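Local coordinates for carboxyvinyl-carboxyphosphonate phosphorylmutase (Bacillus anthracis, PDB 4IQD), which belongs to the phosphoenolpyruvate phosphomutase family, enzymes with a TIM-barrel fold, and carries pyruvic acid in a pocket at its barrel, at residues M40-A45 with L51-S56; K10-T13 with N19-R22; A23-N28 with G236-I241; S56-T61 with L66-I71; D83-T88 with E115-A120. One frame throughout, in Å; residues are numbered along the deposited sequence.

Contact 1 (M40-A45 with L51-S56). With PYR (pyruvic acid), chain C.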
# COMPACT_ATOMS: atom_id res chain seq x y z
N MSE A 40 -5.35 -1.43 4.32
CA MSE A 40 -5.02 -2.00 5.63
C MSE A 40 -4.95 -0.93 6.70
O MSE A 40 -5.49 -1.10 7.80
CB MSE A 40 -3.72 -2.81 5.60
CG MSE A 40 -3.33 -3.39 6.96
SE MSE A 40 -4.71 -4.56 7.71
CE MSE A 40 -4.06 -4.71 9.53
N ALA A 41 -4.30 0.19 6.39
CA ALA A 41 -4.25 1.32 7.30
C ALA A 41 -5.66 1.84 7.57
O ALA A 41 -5.98 2.23 8.69
CB ALA A 41 -3.37 2.43 6.74
N ALA A 42 -6.50 1.81 6.54
CA ALA A 42 -7.89 2.24 6.67
C ALA A 42 -8.65 1.36 7.65
O ALA A 42 -9.44 1.85 8.46
CB ALA A 42 -8.56 2.22 5.30
N LEU A 43 -8.42 0.06 7.58
CA LEU A 43 -9.08 -0.89 8.46
C LEU A 43 -8.64 -0.75 9.91
O LEU A 43 -9.45 -0.87 10.83
CB LEU A 43 -8.83 -2.32 7.97
CG LEU A 43 -9.53 -2.68 6.66
CD1 LEU A 43 -8.94 -3.95 6.05
CD2 LEU A 43 -11.03 -2.84 6.89
N VAL A 44 -7.36 -0.50 10.12
CA VAL A 44 -6.83 -0.33 11.47
C VAL A 44 -7.36 0.94 12.12
O VAL A 44 -7.67 0.96 13.31
CB VAL A 44 -5.29 -0.27 11.48
CG1 VAL A 44 -4.78 -0.15 12.89
CG2 VAL A 44 -4.73 -1.51 10.83
N ALA A 45 -7.47 2.00 11.32
CA ALA A 45 -7.99 3.27 11.81
C ALA A 45 -9.43 3.11 12.30
O ALA A 45 -9.77 3.55 13.40
CB ALA A 45 -7.91 4.33 10.72
N LEU A 51 -13.62 8.04 12.71
CA LEU A 51 -14.91 8.09 12.02
C LEU A 51 -14.83 8.71 10.64
O LEU A 51 -15.84 8.89 9.96
CB LEU A 51 -15.92 8.87 12.87
CG LEU A 51 -16.08 8.38 14.31
CD1 LEU A 51 -17.09 9.24 15.04
CD2 LEU A 51 -16.48 6.91 14.33
N ALA A 52 -13.62 9.04 10.22
CA ALA A 52 -13.38 9.62 8.92
C ALA A 52 -11.93 9.35 8.58
O ALA A 52 -11.11 9.16 9.47
CB ALA A 52 -13.67 11.11 8.93
N LEU A 53 -11.61 9.32 7.29
CA LEU A 53 -10.26 8.99 6.86
C LEU A 53 -9.76 10.02 5.87
O LEU A 53 -10.55 10.72 5.24
CB LEU A 53 -10.21 7.61 6.22
CG LEU A 53 -10.51 6.41 7.11
CD1 LEU A 53 -10.46 5.15 6.29
CD2 LEU A 53 -9.53 6.34 8.27
N TYR A 54 -8.44 10.11 5.73
CA TYR A 54 -7.82 11.08 4.85
C TYR A 54 -6.89 10.39 3.86
O TYR A 54 -6.09 9.54 4.24
CB TYR A 54 -7.05 12.11 5.67
CG TYR A 54 -6.48 13.26 4.88
CD1 TYR A 54 -7.31 14.24 4.33
CD2 TYR A 54 -5.11 13.40 4.70
CE1 TYR A 54 -6.79 15.31 3.62
CE2 TYR A 54 -4.58 14.46 3.99
CZ TYR A 54 -5.42 15.41 3.45
OH TYR A 54 -4.90 16.47 2.74
N LEU A 55 -7.00 10.76 2.59
CA LEU A 55 -6.06 10.30 1.60
C LEU A 55 -5.20 11.47 1.14
O LEU A 55 -5.67 12.35 0.42
CB LEU A 55 -6.78 9.68 0.41
CG LEU A 55 -5.87 9.05 -0.64
CD1 LEU A 55 -5.04 7.93 -0.03
CD2 LEU A 55 -6.69 8.54 -1.82
N SER A 56 -3.94 11.48 1.57
CA SER A 56 -3.03 12.57 1.23
C SER A 56 -2.20 12.23 0.00
O SER A 56 -1.78 11.09 -0.16
CB SER A 56 -2.11 12.88 2.40
OG SER A 56 -0.77 12.54 2.10
C PYR C . -0.35 16.45 2.85
O PYR C . -0.12 15.19 3.12
OXT PYR C . -1.41 16.77 2.15
CA PYR C . 0.54 17.43 3.30
O3 PYR C . 0.38 18.68 2.96
CB PYR C . 1.69 17.04 4.19

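Contact 2 (K10-T13 with N19-R22)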
# COMPACT_ATOMS: atom_id res chain seq x y z
N LYS A 10 -23.45 -4.16 3.76
CA LYS A 10 -24.35 -3.02 3.99
C LYS A 10 -23.65 -1.68 3.80
O LYS A 10 -23.68 -0.83 4.69
CB LYS A 10 -24.95 -3.07 5.40
CG LYS A 10 -25.85 -4.26 5.68
CD LYS A 10 -26.65 -4.03 6.96
CE LYS A 10 -25.76 -3.58 8.11
NZ LYS A 10 -26.54 -3.23 9.34
N GLN A 11 -23.03 -1.48 2.64
CA GLN A 11 -22.35 -0.23 2.35
C GLN A 11 -23.32 0.96 2.33
O GLN A 11 -24.53 0.77 2.22
CB GLN A 11 -21.63 -0.33 1.01
CG GLN A 11 -22.47 -0.96 -0.09
CD GLN A 11 -21.92 -0.70 -1.47
OE1 GLN A 11 -21.65 0.45 -1.84
NE2 GLN A 11 -21.76 -1.76 -2.26
N SER A 12 -22.78 2.16 2.44
CA SER A 12 -23.57 3.38 2.37
C SER A 12 -23.50 3.96 0.97
O SER A 12 -22.67 3.53 0.17
CB SER A 12 -23.06 4.42 3.38
OG SER A 12 -23.15 3.96 4.71
N THR A 13 -24.35 4.93 0.66
CA THR A 13 -24.23 5.65 -0.60
C THR A 13 -23.31 6.85 -0.40
O THR A 13 -23.03 7.25 0.73
CB THR A 13 -25.59 6.09 -1.19
OG1 THR A 13 -25.40 6.54 -2.54
CG2 THR A 13 -26.21 7.21 -0.39
N ASN A 19 -22.90 13.48 3.76
CA ASN A 19 -23.72 14.05 4.82
C ASN A 19 -23.25 13.61 6.19
O ASN A 19 -23.28 14.38 7.14
CB ASN A 19 -25.19 13.70 4.61
CG ASN A 19 -25.74 14.25 3.32
OD1 ASN A 19 -25.37 15.34 2.88
ND2 ASN A 19 -26.64 13.50 2.69
N ARG A 20 -22.81 12.36 6.28
CA ARG A 20 -22.28 11.83 7.53
C ARG A 20 -21.03 12.60 7.90
O ARG A 20 -20.83 12.98 9.05
CB ARG A 20 -21.95 10.34 7.41
CG ARG A 20 -21.50 9.70 8.71
CD ARG A 20 -20.80 8.36 8.50
NE ARG A 20 -21.67 7.32 7.95
CZ ARG A 20 -21.27 6.08 7.68
NH1 ARG A 20 -20.02 5.71 7.90
NH2 ARG A 20 -22.14 5.20 7.19
N PHE A 21 -20.19 12.85 6.89
CA PHE A 21 -18.98 13.63 7.05
C PHE A 21 -19.30 15.03 7.55
O PHE A 21 -18.69 15.52 8.50
CB PHE A 21 -18.23 13.72 5.72
CG PHE A 21 -16.90 14.41 5.82
CD1 PHE A 21 -15.77 13.71 6.18
CD2 PHE A 21 -16.79 15.76 5.53
CE1 PHE A 21 -14.55 14.34 6.26
CE2 PHE A 21 -15.57 16.40 5.62
CZ PHE A 21 -14.45 15.69 5.98
N ARG A 22 -20.27 15.67 6.90
CA ARG A 22 -20.70 17.01 7.29
C ARG A 22 -21.15 17.01 8.74
O ARG A 22 -20.77 17.89 9.51
CB ARG A 22 -21.84 17.49 6.40
CG ARG A 22 -22.45 18.81 6.86
CD ARG A 22 -23.61 19.24 5.99
NE ARG A 22 -23.23 19.41 4.59
CZ ARG A 22 -22.63 20.49 4.11
NH1 ARG A 22 -22.34 21.51 4.91
NH2 ARG A 22 -22.33 20.56 2.82

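Contact 3 (A23-N28 with G236-I241)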
# COMPACT_ATOMS: atom_id res chain seq x y z
N ALA A 23 -21.96 16.02 9.10
CA ALA A 23 -22.40 15.86 10.48
C ALA A 23 -21.21 15.85 11.41
O ALA A 23 -21.16 16.60 12.38
CB ALA A 23 -23.19 14.56 10.62
N LEU A 24 -20.23 15.00 11.09
CA LEU A 24 -19.01 14.86 11.87
C LEU A 24 -18.34 16.21 12.08
O LEU A 24 -17.80 16.49 13.16
CB LEU A 24 -18.04 13.91 11.18
CG LEU A 24 -18.44 12.45 10.99
CD1 LEU A 24 -17.37 11.71 10.22
CD2 LEU A 24 -18.68 11.80 12.33
N VAL A 25 -18.37 17.04 11.05
CA VAL A 25 -17.78 18.37 11.12
C VAL A 25 -18.58 19.28 12.04
O VAL A 25 -18.02 19.88 12.95
CB VAL A 25 -17.70 19.00 9.72
CG1 VAL A 25 -17.43 20.48 9.82
CG2 VAL A 25 -16.63 18.31 8.90
N GLU A 26 -19.88 19.35 11.80
CA GLU A 26 -20.76 20.24 12.56
C GLU A 26 -20.85 19.84 14.03
O GLU A 26 -21.34 20.60 14.87
CB GLU A 26 -22.15 20.27 11.94
CG GLU A 26 -22.17 20.57 10.44
CD GLU A 26 -21.76 22.00 10.12
OE1 GLU A 26 -21.19 22.23 9.04
OE2 GLU A 26 -22.03 22.90 10.95
N ALA A 27 -20.37 18.63 14.34
CA ALA A 27 -20.41 18.10 15.70
C ALA A 27 -19.68 19.00 16.69
O ALA A 27 -18.76 19.74 16.33
CB ALA A 27 -19.84 16.70 15.73
N ASN A 28 -20.10 18.92 17.94
CA ASN A 28 -19.54 19.75 19.00
C ASN A 28 -18.09 19.40 19.28
O ASN A 28 -17.27 20.28 19.55
CB ASN A 28 -20.39 19.60 20.26
CG ASN A 28 -20.44 20.86 21.08
OD1 ASN A 28 -20.04 21.93 20.62
ND2 ASN A 28 -20.94 20.76 22.31
N GLY A 236 -10.34 26.97 17.84
CA GLY A 236 -11.18 27.36 16.72
C GLY A 236 -11.23 26.38 15.55
O GLY A 236 -11.59 26.77 14.44
N PHE A 237 -10.86 25.13 15.80
CA PHE A 237 -10.88 24.11 14.75
C PHE A 237 -11.93 23.05 15.01
O PHE A 237 -12.23 22.73 16.16
CB PHE A 237 -9.50 23.48 14.58
CG PHE A 237 -8.50 24.38 13.92
CD1 PHE A 237 -8.46 24.49 12.54
CD2 PHE A 237 -7.61 25.12 14.68
CE1 PHE A 237 -7.56 25.33 11.93
CE2 PHE A 237 -6.70 25.96 14.07
CZ PHE A 237 -6.67 26.06 12.69
N GLN A 238 -12.48 22.50 13.94
CA GLN A 238 -13.56 21.52 14.07
C GLN A 238 -13.19 20.17 13.45
O GLN A 238 -13.97 19.23 13.48
CB GLN A 238 -14.84 22.07 13.46
CG GLN A 238 -15.21 23.43 14.03
CD GLN A 238 -16.41 24.05 13.38
OE1 GLN A 238 -17.41 23.38 13.13
NE2 GLN A 238 -16.33 25.34 13.09
N MSE A 239 -11.99 20.10 12.88
CA MSE A 239 -11.47 18.84 12.37
C MSE A 239 -9.95 18.94 12.25
O MSE A 239 -9.41 20.03 12.07
CB MSE A 239 -12.10 18.50 11.02
CG MSE A 239 -11.41 19.13 9.82
SE MSE A 239 -12.49 19.03 8.20
CE MSE A 239 -13.69 20.52 8.56
N VAL A 240 -9.28 17.81 12.36
CA VAL A 240 -7.82 17.79 12.29
C VAL A 240 -7.33 16.53 11.59
O VAL A 240 -7.80 15.42 11.87
CB VAL A 240 -7.18 17.91 13.69
CG1 VAL A 240 -7.85 16.97 14.67
CG2 VAL A 240 -5.68 17.66 13.63
N ILE A 241 -6.38 16.70 10.68
CA ILE A 241 -5.85 15.59 9.91
C ILE A 241 -4.45 15.18 10.37
O ILE A 241 -3.65 16.01 10.81
CB ILE A 241 -5.81 15.91 8.41
CG1 ILE A 241 -4.95 17.14 8.14
CG2 ILE A 241 -7.22 16.13 7.87
CD1 ILE A 241 -4.82 17.48 6.68

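Contact 4 (S56-T61 with L66-I71). With PYR (pyruvic acid), chain C.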
# COMPACT_ATOMS: atom_id res chain seq x y z
N SER A 56 -3.94 11.48 1.57
CA SER A 56 -3.03 12.57 1.23
C SER A 56 -2.20 12.23 0.00
O SER A 56 -1.78 11.09 -0.16
CB SER A 56 -2.11 12.88 2.40
OG SER A 56 -0.77 12.54 2.10
N GLY A 57 -1.98 13.22 -0.85
CA GLY A 57 -1.16 13.03 -2.03
C GLY A 57 0.23 12.60 -1.64
O GLY A 57 0.85 11.75 -2.28
N ALA A 58 0.72 13.18 -0.55
CA ALA A 58 2.05 12.89 -0.04
C ALA A 58 2.21 11.41 0.26
O ALA A 58 3.10 10.75 -0.27
CB ALA A 58 2.33 13.72 1.20
N ALA A 59 1.34 10.89 1.12
CA ALA A 59 1.41 9.50 1.52
C ALA A 59 1.15 8.56 0.35
O ALA A 59 1.80 7.52 0.22
CB ALA A 59 0.43 9.22 2.65
N TYR A 60 0.19 8.93 -0.50
CA TYR A 60 -0.15 8.11 -1.64
C TYR A 60 1.05 7.92 -2.54
O TYR A 60 1.48 6.80 -2.81
CB TYR A 60 -1.29 8.71 -2.45
CG TYR A 60 -1.61 7.89 -3.68
CD1 TYR A 60 -2.01 6.57 -3.56
CD2 TYR A 60 -1.50 8.44 -4.95
CE1 TYR A 60 -2.30 5.81 -4.68
CE2 TYR A 60 -1.79 7.68 -6.08
CZ TYR A 60 -2.19 6.37 -5.93
OH TYR A 60 -2.48 5.60 -7.04
N THR A 61 1.60 9.04 -3.01
CA THR A 61 2.73 9.01 -3.92
C THR A 61 3.89 8.27 -3.29
O THR A 61 4.49 7.39 -3.91
CB THR A 61 3.16 10.42 -4.30
OG1 THR A 61 3.37 11.20 -3.12
CG2 THR A 61 2.09 11.09 -5.15
N LEU A 66 7.01 7.46 -5.17
CA LEU A 66 7.10 8.65 -6.01
C LEU A 66 7.21 9.92 -5.17
O LEU A 66 6.83 9.92 -4.00
CB LEU A 66 5.87 8.73 -6.91
CG LEU A 66 5.60 7.52 -7.80
CD1 LEU A 66 4.48 7.82 -8.78
CD2 LEU A 66 6.86 7.07 -8.53
N PRO A 67 7.73 11.01 -5.76
CA PRO A 67 7.75 12.27 -5.02
C PRO A 67 6.42 12.99 -5.12
O PRO A 67 5.69 12.81 -6.09
CB PRO A 67 8.84 13.08 -5.72
CG PRO A 67 9.20 12.33 -6.97
CD PRO A 67 8.27 11.17 -7.12
N ASP A 68 6.11 13.80 -4.12
CA ASP A 68 4.89 14.60 -4.14
C ASP A 68 5.07 15.78 -5.08
O ASP A 68 5.28 16.91 -4.64
CB ASP A 68 4.56 15.09 -2.73
CG ASP A 68 3.16 15.66 -2.64
OD1 ASP A 68 2.36 15.41 -3.56
OD2 ASP A 68 2.87 16.35 -1.64
N LEU A 69 4.98 15.51 -6.38
CA LEU A 69 5.27 16.53 -7.39
C LEU A 69 4.22 16.59 -8.48
O LEU A 69 4.48 17.09 -9.58
CB LEU A 69 6.65 16.29 -7.99
CG LEU A 69 7.80 16.61 -7.04
CD1 LEU A 69 9.14 16.26 -7.66
CD2 LEU A 69 7.75 18.07 -6.65
N GLY A 70 3.03 16.07 -8.18
CA GLY A 70 1.91 16.13 -9.10
C GLY A 70 2.13 15.37 -10.40
O GLY A 70 1.89 15.90 -11.48
N ILE A 71 2.57 14.12 -10.28
CA ILE A 71 2.80 13.28 -11.46
C ILE A 71 1.87 12.08 -11.47
O ILE A 71 1.90 11.26 -12.39
CB ILE A 71 4.26 12.83 -11.56
CG1 ILE A 71 4.65 12.04 -10.30
CG2 ILE A 71 5.17 14.03 -11.76
CD1 ILE A 71 6.14 11.82 -10.16
C PYR C . -0.35 16.45 2.85
O PYR C . -0.12 15.19 3.12
OXT PYR C . -1.41 16.77 2.15
CA PYR C . 0.54 17.43 3.30
O3 PYR C . 0.38 18.68 2.96
CB PYR C . 1.69 17.04 4.19

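Contact 5 (D83-T88 with E115-A120). With PYR (pyruvic acid), chain F.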
# COMPACT_ATOMS: atom_id res chain seq x y z
N ASP A 83 -10.50 1.95 -2.74
CA ASP A 83 -10.00 0.95 -1.81
C ASP A 83 -10.37 1.29 -0.38
O ASP A 83 -10.76 0.43 0.40
CB ASP A 83 -8.48 0.84 -1.90
CG ASP A 83 -8.01 0.29 -3.22
OD1 ASP A 83 -8.85 0.09 -4.12
OD2 ASP A 83 -6.79 0.06 -3.36
N LEU A 84 -10.26 2.57 -0.04
CA LEU A 84 -10.52 3.03 1.31
C LEU A 84 -11.99 2.86 1.68
O LEU A 84 -12.30 2.24 2.69
CB LEU A 84 -10.09 4.48 1.49
CG LEU A 84 -8.66 4.69 2.01
CD1 LEU A 84 -7.63 4.04 1.10
CD2 LEU A 84 -8.35 6.17 2.19
N VAL A 85 -12.88 3.40 0.86
CA VAL A 85 -14.31 3.29 1.12
C VAL A 85 -14.78 1.83 1.08
O VAL A 85 -15.50 1.39 1.98
CB VAL A 85 -15.13 4.12 0.12
CG1 VAL A 85 -16.62 4.04 0.45
CG2 VAL A 85 -14.66 5.57 0.13
N ARG A 86 -14.37 1.10 0.05
CA ARG A 86 -14.73 -0.30 -0.13
C ARG A 86 -14.40 -1.12 1.11
O ARG A 86 -15.04 -2.14 1.39
CB ARG A 86 -13.98 -0.91 -1.32
CG ARG A 86 -14.50 -0.52 -2.70
CD ARG A 86 -13.61 -1.13 -3.78
NE ARG A 86 -14.17 -0.99 -5.12
CZ ARG A 86 -13.65 -1.53 -6.22
NH1 ARG A 86 -14.23 -1.36 -7.40
NH2 ARG A 86 -12.54 -2.26 -6.14
N ALA A 87 -13.39 -0.68 1.84
CA ALA A 87 -12.89 -1.46 2.96
C ALA A 87 -13.54 -1.11 4.29
O ALA A 87 -13.65 -1.97 5.16
CB ALA A 87 -11.38 -1.31 3.05
N THR A 88 -13.97 0.14 4.44
CA THR A 88 -14.35 0.64 5.75
C THR A 88 -15.78 1.16 5.83
O THR A 88 -16.40 1.10 6.89
CB THR A 88 -13.42 1.78 6.18
OG1 THR A 88 -13.53 2.86 5.24
CG2 THR A 88 -11.98 1.30 6.21
N GLU A 115 -18.04 8.79 -7.90
CA GLU A 115 -18.12 7.40 -8.30
C GLU A 115 -17.44 6.49 -7.28
O GLU A 115 -17.92 5.40 -6.99
CB GLU A 115 -17.49 7.20 -9.68
CG GLU A 115 -18.31 7.80 -10.81
CD GLU A 115 -17.77 7.43 -12.17
OE1 GLU A 115 -16.57 7.12 -12.26
OE2 GLU A 115 -18.56 7.43 -13.14
N ALA A 116 -16.33 6.96 -6.72
CA ALA A 116 -15.60 6.20 -5.71
C ALA A 116 -16.27 6.29 -4.35
O ALA A 116 -15.79 5.71 -3.37
CB ALA A 116 -14.16 6.67 -5.63
N LYS A 117 -17.39 7.01 -4.29
CA LYS A 117 -18.13 7.26 -3.06
C LYS A 117 -17.31 8.07 -2.06
O LYS A 117 -17.46 7.92 -0.85
CB LYS A 117 -18.64 5.96 -2.43
CG LYS A 117 -19.50 5.12 -3.37
CD LYS A 117 -19.38 3.64 -3.04
CE LYS A 117 -20.15 3.28 -1.79
NZ LYS A 117 -21.62 3.24 -2.03
N VAL A 118 -16.44 8.92 -2.58
CA VAL A 118 -15.68 9.83 -1.74
C VAL A 118 -16.64 10.83 -1.11
O VAL A 118 -17.54 11.34 -1.78
CB VAL A 118 -14.61 10.58 -2.55
CG1 VAL A 118 -13.93 11.63 -1.71
CG2 VAL A 118 -13.58 9.60 -3.09
N ALA A 119 -16.46 11.09 0.18
CA ALA A 119 -17.34 12.00 0.91
C ALA A 119 -16.96 13.47 0.73
O ALA A 119 -17.84 14.33 0.71
CB ALA A 119 -17.36 11.64 2.39
N ALA A 120 -15.66 13.75 0.61
CA ALA A 120 -15.17 15.12 0.51
C ALA A 120 -13.84 15.21 -0.23
O ALA A 120 -13.09 14.24 -0.29
CB ALA A 120 -15.02 15.72 1.90
C PYR F . -3.88 0.09 -6.86
O PYR F . -4.02 -0.09 -8.15
OXT PYR F . -2.80 -0.34 -6.25
CA PYR F . -4.88 0.74 -6.14
O3 PYR F . -4.58 1.40 -5.05
CB PYR F . -6.30 0.68 -6.62

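Contact 1 (M40-A45 with L51-S56)
Leu53, on strand 53-55, sends its side chain into the face that helix 39-48 turns to the sheet, between Ala42 and Ala45. Its CB points at the helix; CG lies beside the backbone N, opposite the carbonyl carbon (chi1 -66°), and from there the two methyls part toward the two alanines. CD1 runs up against Ala42, 3.6 Å from that residue's CB and 3.9 Å from its CA, so it rests on the helix backbone as well as on the alanine methyl. CD2 takes the other alanine, lying 3.6 Å from Ala45 CB one turn further along. The small alanines let the helix lie close, with Ala42 CA 7.2 Å from Leu53 CA. This is the packing of a beta-alpha-beta crossover in a TIM barrel, the helix joining strand 31-34 to strand 53-55. Thr88 of helix 74-88 touches both Ala42 and Leu53, while Ala41 and Val44 meet Tyr254 of the second subunit. Tyr54, next along the strand, belongs to the pyruvic acid pocket: OXT of the ligand lies at its ring edge, near the ring plane and 3.6 Å from OH, which is hydrogen-bonded to Gln122. Across this contact helix and strand meet through buried apolar atoms, without a hydrogen bond; the polar groups of the segment, Tyr54 OH and Ser56 OG, serve the pocket instead.

Contact 2 (K10-T13 with N19-R22)
Ser12 and Arg20 meet through their polar ends, with Ser12 OG 3.0 Å from Arg20 NH2. The angle is too poor for a hydrogen bond, and the hydroxyl oxygen comes at the guanidinium obliquely. Ser12 CB follows at 4.0 Å from the same NH2, and no other residues of the two segments touch. In Arg20, CG starts anti to the backbone N (chi1 -175°) and the chain bends at chi3, -66°, which brings NH2 beside the loop that leads into helix 14-26. The second shell fixes both partners through one residue: Asp89 accepts from Arg20 NH1 with its backbone O and from Ser12 N with its carboxylate OD1. The arginine is therefore held by the neighbouring NH1, while NH2 merely rests beside the hydroxyl, whose own hydrogen bond lies elsewhere. Where loop passes into helix, Thr13 N donates to Glu16 OE1. The contact lies at the surface, beside the N-terminal part of helix 14-26; Phe21 of the same helix is buried, making a T-shaped ring contact with Tyr161 and touching Pro91 and Ala119, which come just before strands 92-95 and 120-124.

Contact 3 (A23-N28 with G236-I241)
Val25 and Met239 join the end of helix 14-26 to barrel strand 239-242 of the TIM-barrel fold, at the end where that strand begins. The apolar part rests on one methyl of Met239, a selenomethionine in this model: CE approaches both branches of Val25, 3.7 Å from CG2 and 3.9 Å from CG1, the two side chains crossing obliquely. Met239 holds its CG between the backbone N and the carbonyl carbon (chi1 85°) and folds again at chi3, 80°, which brings CE to the valine. The contacts of polar atoms include no hydrogen bond. Gln238 lays its side chain past the last helical turn, its CB 3.9 Å from Val25 O. Backbone bonding belongs to the sheet: Gln238 pairs with Leu31 and Leu214, and Met239 with Ala216, which sets strand 239-242 between strands 31-34 and 215-217. At the start of the segment Gly236, with positive phi, ends helix 229-234 in a Schellman motif, and the chain turns from there into the strand. Gln238 OE1 and Val25 O, both acceptors and not bonded, come to 3.6 Å.

Contact 4 (S56-T61 with L66-I71)
Helix 57-63 follows barrel strand 53-55 in this TIM barrel, ahead of helix 74-88, and its N-terminal end forms part of the pyruvic acid pocket; here Thr61 and Ala58 meet the loop 66-71 that folds back along it. Ser56 is the N-cap: OG accepts from Ala59 N in a nearly straight bond (2.9 Å, 177°) and donates to O of the pyruvic acid, also at 2.9 Å. Ala58 CB flanks the same ligand oxygen, 3.4 Å away. Thr61 faces the loop. Its OG1 sits between the backbone N and the carbonyl carbon (chi1 53°), turned back over its own helix, within hydrogen-bonding distance of the O atoms of Gly57 and Ala58. Its CB lies 3.9 Å from Pro67 O. Asp68, at the centre of an inverse gamma turn, sets its carboxylate beside the first turn, OD2 3.9 Å from Ala58 CB; a negative group near this helix end is probably favourable, though it makes no hydrogen bond across the contact. Beyond the loop, Pro67 packs on Phe289 of the second subunit. The single hydrogen bond between the segments runs from Leu66 N to Thr61 O, 2.8 Å long, the donor 48° above the carbonyl plane.

Contact 5 (D83-T88 with E115-A120)
Val85 presses both its methyls on the turn that ends helix 103-115, and this is the tight side of the contact. CG2 faces two backbone oxygens, 3.7 Å from Ala116 O and 3.8 Å from Lys117 O, while CG1 meets Lys117 CB at 4.0 Å. With CG1 anti to the backbone N and CG2 beside it (chi1 -178°), the valine directs both methyls at the turn. Lys117 leaves the helix with positive phi, 63°, in a Schellman motif, and its side chain crosses Val85 at about a right angle. Beyond CB that chain leads away from the helix to the looser side, bending twice until NZ is hydrogen-bonded to Ser12 O and Gln11 OE1 in the N-terminal loop. At the end of helix 74-88 Thr88, in one of its two conformers, donates from OG1 to Leu84 O at 2.9 Å; Ala87 N reaches that oxygen from the opposite face. A turn earlier, Asp83 brings OD2 to 3.1 Å from O3 of a second pyruvic acid, which is hydrogen-bonded by Arg80 of the second subunit. Around the contact, Leu17 of helix 14-26 packs on Val85, Leu84 reaches Val92 of strand 92-95, and Ala87 touches Ala39 of helix 39-48; Ala120 then pairs with Val94 as the chain enters strand 120-124.

How the contacts relate
Contacts 2, 1, 4 and 5 follow one another along the chain, and contact 3 joins residues 208 positions apart, so that contacts 1, 4 and 5 lie inside the loop it closes. Contacts 2 and 3 share helix 14-26, which, ahead of the first strand 31-34, packs on strand 239-242, the last, where the barrel closes. Contacts 1 and 4 share Ser56 and place their segments at one pyruvic acid pocket and at the second subunit, while contacts 2, 3 and 5 join helices, strands and loops round the barrel. Contact 5 is centred about 10 Å from contacts 1 and 2, whereas contacts 2 and 4, about 27 Å apart, lie on opposite sides of the chain's centre.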